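Local coordinates for ankyrin repeat domain protein (Legionella pneumophila subsp. pneumophila, PDB 6MCA) that is an ankyrin-repeat effector of Legionella with a cysteine protease-like part, and interacts with LARP7, a component of the host 7SK snRNP complex, at residues G160-L165 and E382-D387; A156-H161 and K388-D393; A193-S198 and A350-V355; G167-V172 and A411-G416. All coordinates share one frame; numbering follows the deposited sequence.

Contact 1: residues G160-L165 and E382-D387; sequences GHRFEL and EWVEWD
Arg162 carries this contact almost alone, reaching from the last helical turn of helix 147-162 to three side chains on helix 373-399. The charged part is a salt bridge to Asp387. Both donors close on a single oxygen: Arg162 NE lies 2.6 Å from Asp387 OD2, and Arg162 NH2 lies 3.0 Å from the same OD2. This is a side-on grip, with the oxygen close to the guanidinium plane. The carboxylate and guanidinium planes are 85° apart; NE takes the anti lone pair of OD2, and NH2 comes from above the carboxylate plane.

The aromatic part is a cation-pi contact with Trp383. Arg162 CZ stands 4.6 Å from the centroid of the six-membered ring, over its face. The guanidinium is upright on the indole, the planes 83° apart, and NH2 leads, 3.2 Å from Trp383 CZ2. Trp383 NE1 bonds to Ser198 OG of helix 188-202, which helps fix the ring.

A loose van der Waals touch completes the set: the methyl Val384 CG2 approaches the guanidinium at Arg162 NH1, 4.0 Å away. A bend at chi2 (-72°) turns the arginine chain toward its partners. The arrangement is a buried salt bridge combined with a cation-pi contact, set just before the Schellman motif at Glu164 that closes helix 147-162.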
# COMPACT_ATOMS: atom_id res chain seq x y z
N GLY A 160 6.04 9.28 -1.59
CA GLY A 160 5.92 9.72 -0.21
C GLY A 160 6.47 8.72 0.78
O GLY A 160 7.03 9.09 1.81
N HIS A 161 6.32 7.43 0.48
CA HIS A 161 6.83 6.40 1.38
C HIS A 161 8.34 6.21 1.23
O HIS A 161 9.07 6.20 2.22
CB HIS A 161 6.10 5.08 1.16
CG HIS A 161 4.70 5.07 1.71
ND1 HIS A 161 4.39 5.58 2.95
CD2 HIS A 161 3.54 4.60 1.19
CE1 HIS A 161 3.10 5.43 3.17
NE2 HIS A 161 2.56 4.84 2.12
N ARG A 162 8.82 6.06 -0.01
CA ARG A 162 10.23 5.78 -0.24
C ARG A 162 11.11 6.94 0.21
O ARG A 162 12.18 6.73 0.79
CB ARG A 162 10.48 5.47 -1.71
CG ARG A 162 9.90 4.16 -2.19
CD ARG A 162 10.67 2.97 -1.65
NE ARG A 162 10.24 1.73 -2.28
CZ ARG A 162 10.33 0.53 -1.71
NH1 ARG A 162 10.84 0.41 -0.49
NH2 ARG A 162 9.91 -0.55 -2.36
N PHE A 163 10.68 8.17 -0.06
CA PHE A 163 11.45 9.36 0.31
C PHE A 163 11.07 9.91 1.68
O PHE A 163 11.61 10.94 2.08
CB PHE A 163 11.28 10.45 -0.76
CG PHE A 163 11.98 10.14 -2.05
CD1 PHE A 163 13.34 10.39 -2.19
CD2 PHE A 163 11.30 9.60 -3.12
CE1 PHE A 163 14.00 10.11 -3.37
CE2 PHE A 163 11.94 9.31 -4.31
CZ PHE A 163 13.30 9.57 -4.43
N GLU A 164 10.15 9.24 2.39
CA GLU A 164 9.77 9.62 3.75
C GLU A 164 9.28 11.06 3.82
O GLU A 164 9.65 11.82 4.72
CB GLU A 164 10.91 9.38 4.74
CG GLU A 164 11.32 7.93 4.87
CD GLU A 164 12.41 7.72 5.91
OE1 GLU A 164 13.23 6.79 5.74
OE2 GLU A 164 12.45 8.49 6.89
N LEU A 165 8.44 11.45 2.86
CA LEU A 165 7.92 12.81 2.82
C LEU A 165 6.84 13.01 3.87
O LEU A 165 6.07 12.09 4.19
CB LEU A 165 7.37 13.12 1.43
CG LEU A 165 8.34 12.94 0.26
CD1 LEU A 165 7.66 13.29 -1.06
CD2 LEU A 165 9.59 13.77 0.47
N GLU A 382 20.04 -2.05 -2.06
CA GLU A 382 20.03 -1.89 -3.51
C GLU A 382 18.61 -1.76 -4.04
O GLU A 382 18.32 -0.88 -4.87
CB GLU A 382 20.76 -3.06 -4.18
CG GLU A 382 21.14 -2.81 -5.63
CD GLU A 382 22.44 -3.49 -6.01
OE1 GLU A 382 23.00 -4.22 -5.17
OE2 GLU A 382 22.90 -3.28 -7.16
N TRP A 383 17.70 -2.61 -3.57
CA TRP A 383 16.31 -2.56 -4.01
C TRP A 383 15.65 -1.24 -3.63
O TRP A 383 14.95 -0.64 -4.45
CB TRP A 383 15.54 -3.74 -3.41
CG TRP A 383 14.05 -3.64 -3.51
CD1 TRP A 383 13.31 -3.44 -4.65
CD2 TRP A 383 13.10 -3.75 -2.44
NE1 TRP A 383 11.97 -3.41 -4.35
CE2 TRP A 383 11.81 -3.60 -3.00
CE3 TRP A 383 13.22 -3.97 -1.06
CZ2 TRP A 383 10.65 -3.66 -2.23
CZ3 TRP A 383 12.06 -4.02 -0.30
CH2 TRP A 383 10.80 -3.87 -0.89
N VAL A 384 15.88 -0.77 -2.41
CA VAL A 384 15.24 0.47 -1.96
C VAL A 384 15.73 1.66 -2.77
O VAL A 384 14.94 2.50 -3.22
CB VAL A 384 15.45 0.67 -0.45
CG1 VAL A 384 15.07 2.08 -0.04
CG2 VAL A 384 14.64 -0.35 0.33
N GLU A 385 17.05 1.76 -2.99
CA GLU A 385 17.57 2.88 -3.76
C GLU A 385 17.11 2.81 -5.22
O GLU A 385 16.76 3.84 -5.82
CB GLU A 385 19.10 2.91 -3.68
CG GLU A 385 19.64 3.32 -2.31
CD GLU A 385 19.12 4.67 -1.85
OE1 GLU A 385 18.40 4.72 -0.82
OE2 GLU A 385 19.42 5.69 -2.51
N TRP A 386 17.10 1.60 -5.79
CA TRP A 386 16.61 1.44 -7.16
C TRP A 386 15.15 1.88 -7.27
O TRP A 386 14.76 2.51 -8.25
CB TRP A 386 16.76 -0.01 -7.60
CG TRP A 386 16.20 -0.28 -8.96
CD1 TRP A 386 16.88 -0.27 -10.15
CD2 TRP A 386 14.84 -0.60 -9.29
NE1 TRP A 386 16.03 -0.56 -11.19
CE2 TRP A 386 14.77 -0.77 -10.68
CE3 TRP A 386 13.68 -0.77 -8.53
CZ2 TRP A 386 13.59 -1.09 -11.34
CZ3 TRP A 386 12.50 -1.08 -9.18
CH2 TRP A 386 12.47 -1.24 -10.57
N ASP A 387 14.33 1.55 -6.26
CA ASP A 387 12.92 1.92 -6.33
C ASP A 387 12.74 3.43 -6.17
O ASP A 387 11.88 4.03 -6.84
CB ASP A 387 12.13 1.17 -5.26
CG ASP A 387 10.69 0.93 -5.66
OD1 ASP A 387 10.45 0.58 -6.84
OD2 ASP A 387 9.79 1.09 -4.81

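Contact 2: residues A156-H161 and K388-D393; sequences AKLIGH and KDRALD
Two helices packed steeply across each other, nearer antiparallel than parallel, form this part of the helical core: helix 147-162 through Leu158 and Ile159, and helix 373-399 through Arg390 and Ala391. The axes of the two short segments approach to 9.7 Å, with 138° between their N-to-C directions. Ala391 is the small residue at the crossing, its CA 6.3 Å from that of Ile159.

Its methyl group meets the flank of the isoleucine, with Ala391 CB 3.6 Å from Ile159 CG1. The longer branch of Ile159 then runs on past the alanine, and its terminal CD1 comes to 3.9 Å from Ala391 O. Ile159 also packs against Ile413 and Ile417 of helix 404-421, so it sits between two other helices.

Leu158 works with a different partner as well. Its CG is anti to the backbone N (chi1 -176°), which directs the branched end at the neighbouring helix, where CD2 touches Ala391 CB more loosely at 4.3 Å. The chain of Arg390 is bent at both chi2 and chi3 and lies across the leucine at about a right angle. Its guanidinium is held by a salt bridge from NH2 to Asp387 OD1, one turn earlier on its own helix. Leu158 CD2 rests over one guanidinium face, 3.6 Å from Arg390 NH2.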
# COMPACT_ATOMS: atom_id res chain seq x y z
N ALA A 156 2.52 8.80 -6.41
CA ALA A 156 2.63 9.75 -5.31
C ALA A 156 2.76 9.04 -3.97
O ALA A 156 3.58 9.43 -3.13
CB ALA A 156 1.42 10.68 -5.31
N LYS A 157 1.97 7.98 -3.75
CA LYS A 157 2.09 7.23 -2.51
C LYS A 157 3.46 6.57 -2.39
O LYS A 157 4.10 6.63 -1.33
CB LYS A 157 0.99 6.18 -2.42
CG LYS A 157 -0.40 6.74 -2.20
CD LYS A 157 -0.52 7.42 -0.85
CE LYS A 157 -0.30 6.43 0.29
NZ LYS A 157 -0.19 7.12 1.60
N LEU A 158 3.94 5.96 -3.48
CA LEU A 158 5.24 5.30 -3.45
C LEU A 158 6.36 6.29 -3.19
O LEU A 158 7.31 5.99 -2.46
CB LEU A 158 5.47 4.55 -4.76
CG LEU A 158 6.75 3.72 -4.85
CD1 LEU A 158 6.78 2.66 -3.76
CD2 LEU A 158 6.88 3.08 -6.22
N ILE A 159 6.26 7.49 -3.76
CA ILE A 159 7.29 8.50 -3.54
C ILE A 159 7.24 9.01 -2.10
O ILE A 159 8.28 9.16 -1.45
CB ILE A 159 7.15 9.65 -4.55
CG1 ILE A 159 7.85 9.28 -5.86
CG2 ILE A 159 7.70 10.95 -3.99
CD1 ILE A 159 7.77 10.35 -6.91
N GLY A 160 6.04 9.28 -1.59
CA GLY A 160 5.92 9.72 -0.21
C GLY A 160 6.47 8.72 0.78
O GLY A 160 7.03 9.09 1.81
N HIS A 161 6.32 7.43 0.48
CA HIS A 161 6.83 6.40 1.38
C HIS A 161 8.34 6.21 1.23
O HIS A 161 9.07 6.20 2.22
CB HIS A 161 6.10 5.08 1.16
CG HIS A 161 4.70 5.07 1.71
ND1 HIS A 161 4.39 5.58 2.95
CD2 HIS A 161 3.54 4.60 1.19
CE1 HIS A 161 3.10 5.43 3.17
NE2 HIS A 161 2.56 4.84 2.12
N LYS A 388 13.53 4.06 -5.29
CA LYS A 388 13.53 5.52 -5.21
C LYS A 388 13.78 6.13 -6.58
O LYS A 388 13.00 6.97 -7.06
CB LYS A 388 14.60 5.99 -4.23
CG LYS A 388 14.30 5.74 -2.76
CD LYS A 388 15.41 6.32 -1.90
CE LYS A 388 15.18 6.04 -0.42
NZ LYS A 388 16.30 6.57 0.41
N ASP A 389 14.87 5.72 -7.23
CA ASP A 389 15.22 6.30 -8.52
C ASP A 389 14.18 5.95 -9.59
O ASP A 389 13.92 6.77 -10.48
CB ASP A 389 16.61 5.83 -8.95
CG ASP A 389 17.71 6.43 -8.09
OD1 ASP A 389 17.58 7.61 -7.70
OD2 ASP A 389 18.70 5.72 -7.79
N ARG A 390 13.57 4.77 -9.51
CA ARG A 390 12.54 4.39 -10.48
C ARG A 390 11.32 5.29 -10.37
O ARG A 390 10.78 5.75 -11.38
CB ARG A 390 12.15 2.93 -10.28
CG ARG A 390 11.18 2.38 -11.32
CD ARG A 390 9.74 2.40 -10.83
NE ARG A 390 9.52 1.53 -9.68
CZ ARG A 390 8.32 1.16 -9.24
NH1 ARG A 390 7.22 1.59 -9.86
NH2 ARG A 390 8.21 0.37 -8.19
N ALA A 391 10.86 5.55 -9.14
CA ALA A 391 9.72 6.43 -8.96
C ALA A 391 10.04 7.85 -9.42
O ALA A 391 9.21 8.51 -10.07
CB ALA A 391 9.28 6.42 -7.49
N LEU A 392 11.24 8.34 -9.10
CA LEU A 392 11.64 9.67 -9.56
C LEU A 392 11.65 9.74 -11.08
O LEU A 392 11.18 10.72 -11.67
CB LEU A 392 13.01 10.03 -8.99
CG LEU A 392 13.57 11.40 -9.35
CD1 LEU A 392 12.58 12.49 -8.99
CD2 LEU A 392 14.90 11.63 -8.65
N ASP A 393 12.18 8.71 -11.74
CA ASP A 393 12.22 8.68 -13.20
C ASP A 393 10.81 8.63 -13.79
O ASP A 393 10.55 9.24 -14.82
CB ASP A 393 13.05 7.50 -13.69
CG ASP A 393 14.52 7.65 -13.37
OD1 ASP A 393 14.94 8.76 -12.99
OD2 ASP A 393 15.26 6.65 -13.50

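Contact 3: residues A193-S198 and A350-V355; sequences AVVKDS and ANVQAV
Val195 pushes its CG2 methyl against the amide end of Gln353, where helix 188-202 packs beside the short helix 348-353. Both belong to the part of the fold that also holds the five-stranded antiparallel sheet: Val352, next to Gln353, turns to Cys269 on strand 266-273. Helices laid against an antiparallel sheet in this way are consistent with the cysteine protease-like character of the protein.

The two side chains meet obliquely. The methyl comes in from the oxygen-nitrogen end of the amide, with Val195 CG2 3.3 Å from Gln353 NE2 and 3.6 Å from Gln353 OE1. The amide carbon is set back, 3.8 Å from Val195 CG2 to Gln353 CD. Neither polar atom gains a bond from the valine, and both are held by other residues. NE2 donates to the backbone O of Trp349, one turn earlier on its own helix, and OE1 receives a weak hydrogen bond from Arg162 NH1. With one good and one weak bond, the rotation of the amide is probably restrained, and the valine methyl closes against it. The glutamine reaches this place because its chain folds back at chi2 (-44°) instead of extending.

The purely apolar part of the contact is looser. The same methyl of Val195 faces Val352, one residue earlier than Gln353, and Phe225 of helix 215-233 packs against both valines from a third helix. With CG1 anti to the backbone N (chi1 180°), Val352 brings that methyl to 4.2 Å from Val195 CG2.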
# COMPACT_ATOMS: atom_id res chain seq x y z
N ALA A 193 0.50 -4.86 -2.18
CA ALA A 193 0.44 -4.91 -3.63
C ALA A 193 1.60 -4.14 -4.27
O ALA A 193 2.24 -4.64 -5.20
CB ALA A 193 -0.91 -4.35 -4.12
N VAL A 194 1.88 -2.94 -3.76
CA VAL A 194 2.93 -2.12 -4.37
C VAL A 194 4.30 -2.72 -4.10
O VAL A 194 5.20 -2.60 -4.95
CB VAL A 194 2.81 -0.66 -3.88
CG1 VAL A 194 3.57 -0.45 -2.58
CG2 VAL A 194 3.30 0.30 -4.95
N VAL A 195 4.49 -3.40 -2.97
CA VAL A 195 5.78 -4.02 -2.69
C VAL A 195 6.01 -5.21 -3.63
O VAL A 195 7.11 -5.39 -4.17
CB VAL A 195 5.87 -4.44 -1.21
CG1 VAL A 195 6.99 -5.45 -1.01
CG2 VAL A 195 6.11 -3.22 -0.34
N LYS A 196 4.97 -6.02 -3.84
CA LYS A 196 5.10 -7.12 -4.79
C LYS A 196 5.41 -6.60 -6.19
O LYS A 196 6.29 -7.12 -6.89
CB LYS A 196 3.83 -7.97 -4.79
CG LYS A 196 3.90 -9.17 -5.71
CD LYS A 196 2.56 -9.86 -5.83
CE LYS A 196 2.57 -10.87 -6.96
NZ LYS A 196 1.23 -11.48 -7.18
N ASP A 197 4.70 -5.55 -6.62
CA ASP A 197 4.94 -5.00 -7.95
C ASP A 197 6.34 -4.40 -8.07
O ASP A 197 6.98 -4.50 -9.12
CB ASP A 197 3.87 -3.95 -8.29
CG ASP A 197 4.01 -3.43 -9.70
OD1 ASP A 197 3.64 -4.16 -10.64
OD2 ASP A 197 4.49 -2.29 -9.87
N SER A 198 6.83 -3.77 -6.99
CA SER A 198 8.16 -3.20 -7.00
C SER A 198 9.23 -4.28 -7.10
O SER A 198 10.22 -4.11 -7.82
CB SER A 198 8.37 -2.35 -5.75
OG SER A 198 9.75 -2.08 -5.54
N ALA A 350 8.07 0.72 6.83
CA ALA A 350 9.40 0.15 6.99
C ALA A 350 9.32 -1.31 7.45
O ALA A 350 10.13 -2.14 7.03
CB ALA A 350 10.22 0.98 7.99
N ASN A 351 8.34 -1.62 8.31
CA ASN A 351 8.17 -3.00 8.75
C ASN A 351 7.83 -3.91 7.58
O ASN A 351 8.34 -5.04 7.49
CB ASN A 351 7.08 -3.08 9.82
CG ASN A 351 7.54 -2.55 11.17
OD1 ASN A 351 8.74 -2.38 11.40
ND2 ASN A 351 6.60 -2.30 12.06
N VAL A 352 6.97 -3.45 6.67
CA VAL A 352 6.65 -4.27 5.50
C VAL A 352 7.85 -4.38 4.57
O VAL A 352 8.11 -5.46 4.01
CB VAL A 352 5.41 -3.70 4.77
CG1 VAL A 352 5.08 -4.55 3.56
CG2 VAL A 352 4.22 -3.64 5.72
N GLN A 353 8.60 -3.29 4.39
CA GLN A 353 9.78 -3.34 3.53
C GLN A 353 10.80 -4.34 4.06
O GLN A 353 11.41 -5.09 3.28
CB GLN A 353 10.43 -1.96 3.41
CG GLN A 353 9.53 -0.85 2.92
CD GLN A 353 8.67 -1.26 1.74
OE1 GLN A 353 9.18 -1.57 0.67
NE2 GLN A 353 7.36 -1.25 1.93
N ALA A 354 11.00 -4.38 5.38
CA ALA A 354 12.01 -5.26 5.96
C ALA A 354 11.70 -6.74 5.78
O ALA A 354 12.56 -7.57 6.06
CB ALA A 354 12.18 -4.95 7.45
N VAL A 355 10.49 -7.09 5.33
CA VAL A 355 10.14 -8.49 5.12
C VAL A 355 11.05 -9.13 4.08
O VAL A 355 11.39 -10.32 4.19
CB VAL A 355 8.65 -8.61 4.74
CG1 VAL A 355 8.34 -9.99 4.18
CG2 VAL A 355 7.77 -8.31 5.93

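Contact 4: residues G167-V172 and A411-G416; sequences GDVDIV and AAILGG
Val169 CG2 is the atom of the strand that does the touching. It lies 3.9 Å from Ile413 CG1 and 4.0 Å from Ala412 CB, so one methyl bears on two successive residues of helix 404-421. The valine and isoleucine side chains cross at about a right angle, with the methyl meeting the middle of the isoleucine chain and not its tip. Ala412 offers only its CB. A chi1 of 79° places CG2 of Val169 anti to the backbone N and puts CG1 in the crowded position between N and the carbonyl carbon. The backbones stay well separated, with 7.0 Å between the CA atoms of Val169 and Ile413.

The strand belongs to a beta hairpin in which 168-172 pairs antiparallel with 178-182, and helix 404-421 packs against it. Within the hairpin, backbone bonds link Val169 to Leu181 and Ile171 to Ile179, which sets the direction in which Val169 projects. Tyr183, just past the second strand, touches both Val169 and Ile413.

Farther out, Asp170 O accepts a hydrogen bond from Ser409 OG, which ties the strand directly to an earlier turn of helix 404-421. Ile171 packs on Phe149, Phe153 and Ala156 of helix 147-162.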
# COMPACT_ATOMS: atom_id res chain seq x y z
N GLY A 167 3.55 15.55 5.27
CA GLY A 167 2.52 16.45 4.80
C GLY A 167 1.66 15.85 3.71
O GLY A 167 1.60 14.63 3.52
N ASP A 168 0.99 16.73 2.98
CA ASP A 168 0.07 16.35 1.92
C ASP A 168 0.61 16.79 0.57
O ASP A 168 1.60 17.52 0.47
CB ASP A 168 -1.32 16.96 2.16
CG ASP A 168 -1.91 16.57 3.50
OD1 ASP A 168 -1.84 15.37 3.85
OD2 ASP A 168 -2.45 17.46 4.19
N VAL A 169 -0.07 16.32 -0.48
CA VAL A 169 0.16 16.81 -1.84
C VAL A 169 -1.11 16.58 -2.63
O VAL A 169 -1.86 15.63 -2.39
CB VAL A 169 1.38 16.14 -2.51
CG1 VAL A 169 1.03 14.75 -3.03
CG2 VAL A 169 1.92 17.02 -3.63
N ASP A 170 -1.38 17.47 -3.58
CA ASP A 170 -2.60 17.40 -4.36
C ASP A 170 -2.33 16.73 -5.70
O ASP A 170 -1.43 17.14 -6.44
CB ASP A 170 -3.21 18.79 -4.57
CG ASP A 170 -3.98 19.28 -3.36
OD1 ASP A 170 -3.52 19.03 -2.22
OD2 ASP A 170 -5.05 19.89 -3.54
N ILE A 171 -3.11 15.69 -6.00
CA ILE A 171 -3.05 15.02 -7.29
C ILE A 171 -4.34 15.32 -8.04
O ILE A 171 -5.27 15.93 -7.52
CB ILE A 171 -2.82 13.50 -7.15
CG1 ILE A 171 -4.02 12.83 -6.48
CG2 ILE A 171 -1.54 13.22 -6.37
CD1 ILE A 171 -4.00 11.32 -6.55
N VAL A 172 -4.39 14.89 -9.30
CA VAL A 172 -5.51 15.19 -10.19
C VAL A 172 -6.38 13.94 -10.32
O VAL A 172 -5.88 12.86 -10.64
CB VAL A 172 -5.01 15.66 -11.56
CG1 VAL A 172 -6.17 15.95 -12.48
CG2 VAL A 172 -4.12 16.88 -11.41
N ALA A 411 5.13 18.64 -10.43
CA ALA A 411 6.12 19.62 -10.00
C ALA A 411 6.09 19.79 -8.48
O ALA A 411 7.15 19.92 -7.85
CB ALA A 411 5.87 20.96 -10.69
N ALA A 412 4.90 19.78 -7.88
CA ALA A 412 4.81 19.84 -6.43
C ALA A 412 5.47 18.63 -5.78
O ALA A 412 6.19 18.75 -4.78
CB ALA A 412 3.35 19.95 -5.99
N ILE A 413 5.24 17.44 -6.35
CA ILE A 413 5.86 16.23 -5.80
C ILE A 413 7.38 16.31 -5.91
O ILE A 413 8.11 15.96 -4.96
CB ILE A 413 5.31 14.98 -6.51
CG1 ILE A 413 3.80 14.86 -6.28
CG2 ILE A 413 6.02 13.72 -6.02
CD1 ILE A 413 3.14 13.79 -7.12
N LEU A 414 7.89 16.75 -7.06
CA LEU A 414 9.33 16.86 -7.24
C LEU A 414 9.94 17.88 -6.29
O LEU A 414 11.03 17.67 -5.75
CB LEU A 414 9.66 17.22 -8.70
CG LEU A 414 9.24 16.21 -9.77
CD1 LEU A 414 9.56 16.75 -11.16
CD2 LEU A 414 9.91 14.86 -9.55
N GLY A 415 9.25 19.01 -6.09
CA GLY A 415 9.73 19.99 -5.14
C GLY A 415 9.74 19.46 -3.72
O GLY A 415 10.66 19.76 -2.94
N GLY A 416 8.73 18.67 -3.35
CA GLY A 416 8.74 18.03 -2.05
C GLY A 416 9.93 17.11 -1.88
O GLY A 416 10.62 17.14 -0.86

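Along the chain, the first segments come in the order contact 2, contact 1, contact 4, contact 3; the second in the order 3, 1, 2, 4. Contacts 1 and 2, centres 6 Å apart, belong to one interface, overlapping on helix 147-162 at Gly160 and His161 and consecutive on helix 373-399. Contact 4, about 12 Å between centres from contact 2, extends that packing to the hairpin and helix 404-421. Contact 3 lies 11 Å between centres from contact 1, joined to it through Ser198 and Gln353. Helix 147-162 and the hairpin are thus joined to helices 373-399 and 404-421, and through contact 3 to the part with the five-stranded sheet.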